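Local structure of putative thiol-disulfide oxidoreductase (Bacteroides vulgatus, 4GRF) at residues 75-80 and 90-95. The protein probably acts as a thiol-disulfide oxidoreductase, of which this chain is the thioredoxin-like domain. Residues are numbered along the deposited sequence; the frame is centred on the assembly and turned at random.
Sequences EDWKKA and QVLLQK
W77 meets Q90, V91 and L92 where helix 74-84 packs on strand 89-92, the outermost strand of the five-stranded mixed sheet, the two short axes running nearly antiparallel (166°) and approaching to 10.1 Å. The pair is the second half of a beta-alpha-beta crossover: strand 63-69 leads into the helix, which returns the chain to strand 89-92, parallel to the first, in this thioredoxin fold. W77 carries the helix side of the contact alone. With CG anti to the backbone N (chi1 174°), its indole reaches across to the strand, and L92 CB sits 3.6 Å from the centroid of the six-membered ring, almost on the ring normal, a CH-pi contact. The L92 branches spread over the same indole: L92 CD2 lies 3.8 Å from W77 CE3, while L92 CD1 comes nearest to W77 CG. Across the six-membered ring from CE3, W77 CZ2 touches backbone, 3.6 Å from both V91 C and L92 N. Q90 O lies near the ring plane at its edge, buried and without a polar partner. Q90 turns its amide aside by a bend at chi2 (-81°), and NE2 is hydrogen-bonded to S86 O. Replacing W77 by an alanine is likely to open a gap beneath L92 and leave a bridging water without its indole donor. That water lies in the ring plane, accepting from W77 NE1 at 2.9 Å. Its oxygen is also 2.8 Å from Q90 OE1 and stands 2.7 Å from V91 O.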
ATOM      1  N   GLU A  75      11.592 -14.610  -0.152  1.00 23.65           N
ATOM      2  CA  GLU A  75      10.965 -15.680  -0.918  0.50 23.65           C
ATOM      3  C   GLU A  75       9.459 -15.737  -0.676  1.00 24.97           C
ATOM      4  O   GLU A  75       8.692 -15.943  -1.603  1.00 25.80           O
ATOM      5  CB  GLU A  75      11.604 -17.033  -0.575  0.50 30.26           C
ATOM      6  CG  GLU A  75      11.805 -17.280   0.913  0.50 35.32           C
ATOM      7  CD  GLU A  75      12.684 -18.488   1.193  0.50 49.94           C
ATOM      8  OE1 GLU A  75      13.854 -18.295   1.597  0.50 46.72           O
ATOM      9  OE2 GLU A  75      12.209 -19.629   1.002  0.50 43.58           O
ATOM     10  N   ASP A  76       9.049 -15.561   0.585  1.00 25.24           N
ATOM     11  CA  ASP A  76       7.629 -15.602   0.953  1.00 22.34           C
ATOM     12  C   ASP A  76       6.858 -14.460   0.287  1.00 21.71           C
ATOM     13  O   ASP A  76       5.734 -14.646  -0.203  1.00 23.67           O
ATOM     14  CB  ASP A  76       7.425 -15.495   2.472  1.00 22.68           C
ATOM     15  CG  ASP A  76       7.935 -16.696   3.243  1.00 37.19           C
ATOM     16  OD1 ASP A  76       8.102 -17.782   2.657  1.00 34.99           O
ATOM     17  OD2 ASP A  76       8.146 -16.534   4.465  1.00 34.80           O
ATOM     18  N   TRP A  77       7.472 -13.281   0.295  1.00 20.50           N
ATOM     19  CA  TRP A  77       6.924 -12.087  -0.345  1.00 21.46           C
ATOM     20  C   TRP A  77       6.710 -12.295  -1.847  1.00 19.74           C
ATOM     21  O   TRP A  77       5.619 -12.054  -2.376  1.00 21.21           O
ATOM     22  CB  TRP A  77       7.886 -10.936  -0.079  1.00 21.94           C
ATOM     23  CG  TRP A  77       7.603  -9.656  -0.749  1.00 20.98           C
ATOM     24  CD1 TRP A  77       6.479  -8.880  -0.600  1.00 22.95           C
ATOM     25  CD2 TRP A  77       8.468  -8.941  -1.655  1.00 18.62           C
ATOM     26  NE1 TRP A  77       6.592  -7.748  -1.362  1.00 20.53           N
ATOM     27  CE2 TRP A  77       7.801  -7.751  -2.012  1.00 20.46           C
ATOM     28  CE3 TRP A  77       9.741  -9.184  -2.187  1.00 21.45           C
ATOM     29  CZ2 TRP A  77       8.352  -6.820  -2.893  1.00 19.01           C
ATOM     30  CZ3 TRP A  77      10.295  -8.243  -3.061  1.00 25.36           C
ATOM     31  CH2 TRP A  77       9.592  -7.081  -3.408  1.00 23.85           C
ATOM     32  N   LYS A  78       7.737 -12.775  -2.540  1.00 19.52           N
ATOM     33  CA  LYS A  78       7.638 -12.991  -3.977  1.00 21.42           C
ATOM     34  C   LYS A  78       6.628 -14.080  -4.336  1.00 19.89           C
ATOM     35  O   LYS A  78       5.844 -13.940  -5.299  1.00 23.96           O
ATOM     36  CB  LYS A  78       9.038 -13.288  -4.555  1.00 21.34           C
ATOM     37  CG  LYS A  78       9.911 -12.043  -4.562  1.00 22.01           C
ATOM     38  CD  LYS A  78      11.279 -12.229  -5.199  1.00 32.11           C
ATOM     39  CE  LYS A  78      12.120 -13.253  -4.456  1.00 42.64           C
ATOM     40  NZ  LYS A  78      13.522 -13.254  -4.956  1.00 47.64           N
ATOM     41  N   LYS A  79       6.604 -15.145  -3.551  1.00 24.50           N
ATOM     42  CA  LYS A  79       5.650 -16.213  -3.793  1.00 24.48           C
ATOM     43  C   LYS A  79       4.230 -15.688  -3.660  1.00 30.42           C
ATOM     44  O   LYS A  79       3.366 -16.076  -4.423  1.00 24.51           O
ATOM     45  CB  LYS A  79       5.860 -17.384  -2.841  1.00 30.25           C
ATOM     46  CG  LYS A  79       7.100 -18.208  -3.145  1.00 44.63           C
ATOM     47  CD  LYS A  79       7.368 -19.259  -2.069  1.00 63.51           C
ATOM     48  CE  LYS A  79       8.489 -20.207  -2.491  1.00 81.47           C
ATOM     49  NZ  LYS A  79       9.056 -21.012  -1.369  1.00 69.90           N
ATOM     50  N   ALA A  80       3.985 -14.799  -2.698  1.00 21.00           N
ATOM     51  CA  ALA A  80       2.637 -14.307  -2.484  1.00 22.58           C
ATOM     52  C   ALA A  80       2.211 -13.450  -3.666  1.00 19.12           C
ATOM     53  O   ALA A  80       1.067 -13.515  -4.129  1.00 22.13           O
ATOM     54  CB  ALA A  80       2.551 -13.514  -1.175  1.00 23.08           C
ATOM     55  N   GLN A  90       5.120  -2.829  -5.762  1.00 23.13           N
ATOM     56  CA  GLN A  90       5.326  -3.622  -4.556  1.00 17.87           C
ATOM     57  C   GLN A  90       6.740  -3.455  -4.027  1.00 19.00           C
ATOM     58  O   GLN A  90       7.716  -3.736  -4.752  1.00 20.60           O
ATOM     59  CB  GLN A  90       5.115  -5.108  -4.882  1.00 18.97           C
ATOM     60  CG  GLN A  90       3.701  -5.495  -5.285  1.00 20.78           C
ATOM     61  CD  GLN A  90       2.780  -5.681  -4.092  1.00 17.68           C
ATOM     62  OE1 GLN A  90       2.999  -5.118  -3.017  1.00 18.11           O
ATOM     63  NE2 GLN A  90       1.716  -6.458  -4.286  1.00 21.71           N
ATOM     64  N   VAL A  91       6.871  -3.049  -2.765  1.00 17.43           N
ATOM     65  CA  VAL A  91       8.180  -2.993  -2.136  1.00 16.63           C
ATOM     66  C   VAL A  91       8.240  -3.846  -0.883  1.00 17.49           C
ATOM     67  O   VAL A  91       7.233  -4.087  -0.222  1.00 16.91           O
ATOM     68  CB  VAL A  91       8.639  -1.566  -1.776  1.00 18.40           C
ATOM     69  CG1 VAL A  91       8.720  -0.710  -3.026  1.00 23.11           C
ATOM     70  CG2 VAL A  91       7.746  -0.943  -0.698  1.00 16.92           C
ATOM     71  N   LEU A  92       9.455  -4.294  -0.579  1.00 18.10           N
ATOM     72  CA  LEU A  92       9.758  -4.999   0.654  1.00 18.04           C
ATOM     73  C   LEU A  92      10.646  -4.131   1.522  1.00 18.15           C
ATOM     74  O   LEU A  92      11.707  -3.663   1.073  1.00 19.41           O
ATOM     75  CB  LEU A  92      10.482  -6.303   0.319  1.00 20.49           C
ATOM     76  CG  LEU A  92      10.858  -7.198   1.493  1.00 18.94           C
ATOM     77  CD1 LEU A  92       9.618  -7.665   2.235  1.00 18.48           C
ATOM     78  CD2 LEU A  92      11.667  -8.389   0.999  1.00 22.31           C
ATOM     79  N   LEU A  93      10.222  -3.929   2.761  1.00 21.47           N
ATOM     80  CA  LEU A  93      10.997  -3.144   3.728  1.00 20.29           C
ATOM     81  C   LEU A  93      12.265  -3.911   4.107  1.00 21.07           C
ATOM     82  O   LEU A  93      12.252  -5.141   4.271  1.00 23.44           O
ATOM     83  CB  LEU A  93      10.189  -2.840   4.971  1.00 20.70           C
ATOM     84  CG  LEU A  93       8.973  -1.936   4.764  1.00 21.45           C
ATOM     85  CD1 LEU A  93       8.210  -1.749   6.069  1.00 19.75           C
ATOM     86  CD2 LEU A  93       9.389  -0.604   4.166  1.00 22.65           C
ATOM     87  N   GLN A  94      13.360  -3.192   4.214  1.00 22.07           N
ATOM     88  CA  GLN A  94      14.563  -3.816   4.762  1.00 25.30           C
ATOM     89  C   GLN A  94      14.335  -4.015   6.254  1.00 26.60           C
ATOM     90  O   GLN A  94      13.635  -3.230   6.903  1.00 27.58           O
ATOM     91  CB  GLN A  94      15.780  -2.968   4.446  1.00 30.89           C
ATOM     92  CG  GLN A  94      15.830  -2.612   2.970  1.00 49.31           C
ATOM     93  CD  GLN A  94      17.234  -2.390   2.452  1.00 59.40           C
ATOM     94  OE1 GLN A  94      17.497  -1.415   1.756  1.00 46.76           O
ATOM     95  NE2 GLN A  94      18.139  -3.300   2.784  1.00 60.55           N
ATOM     96  N   LYS A  95      14.903  -5.098   6.784  1.00 30.90           N
ATOM     97  CA  LYS A  95      14.736  -5.488   8.183  1.00 28.07           C
ATOM     98  C   LYS A  95      14.867  -4.307   9.139  1.00 26.44           C
ATOM     99  O   LYS A  95      14.044  -4.136  10.032  1.00 33.54           O
ATOM    100  CB  LYS A  95      15.792  -6.550   8.525  1.00 34.67           C
ATOM    101  CG  LYS A  95      15.810  -7.039   9.963  1.00 56.29           C
ATOM    102  CD  LYS A  95      16.900  -8.094  10.130  1.00 72.40           C
ATOM    103  CE  LYS A  95      17.508  -8.081  11.522  1.00 65.76           C
ATOM    104  NZ  LYS A  95      16.524  -8.490  12.559  1.00 67.96           N
TER
HETATM  105  O   HOH W   1       5.014  -5.352  -1.127  1.00 16.77           O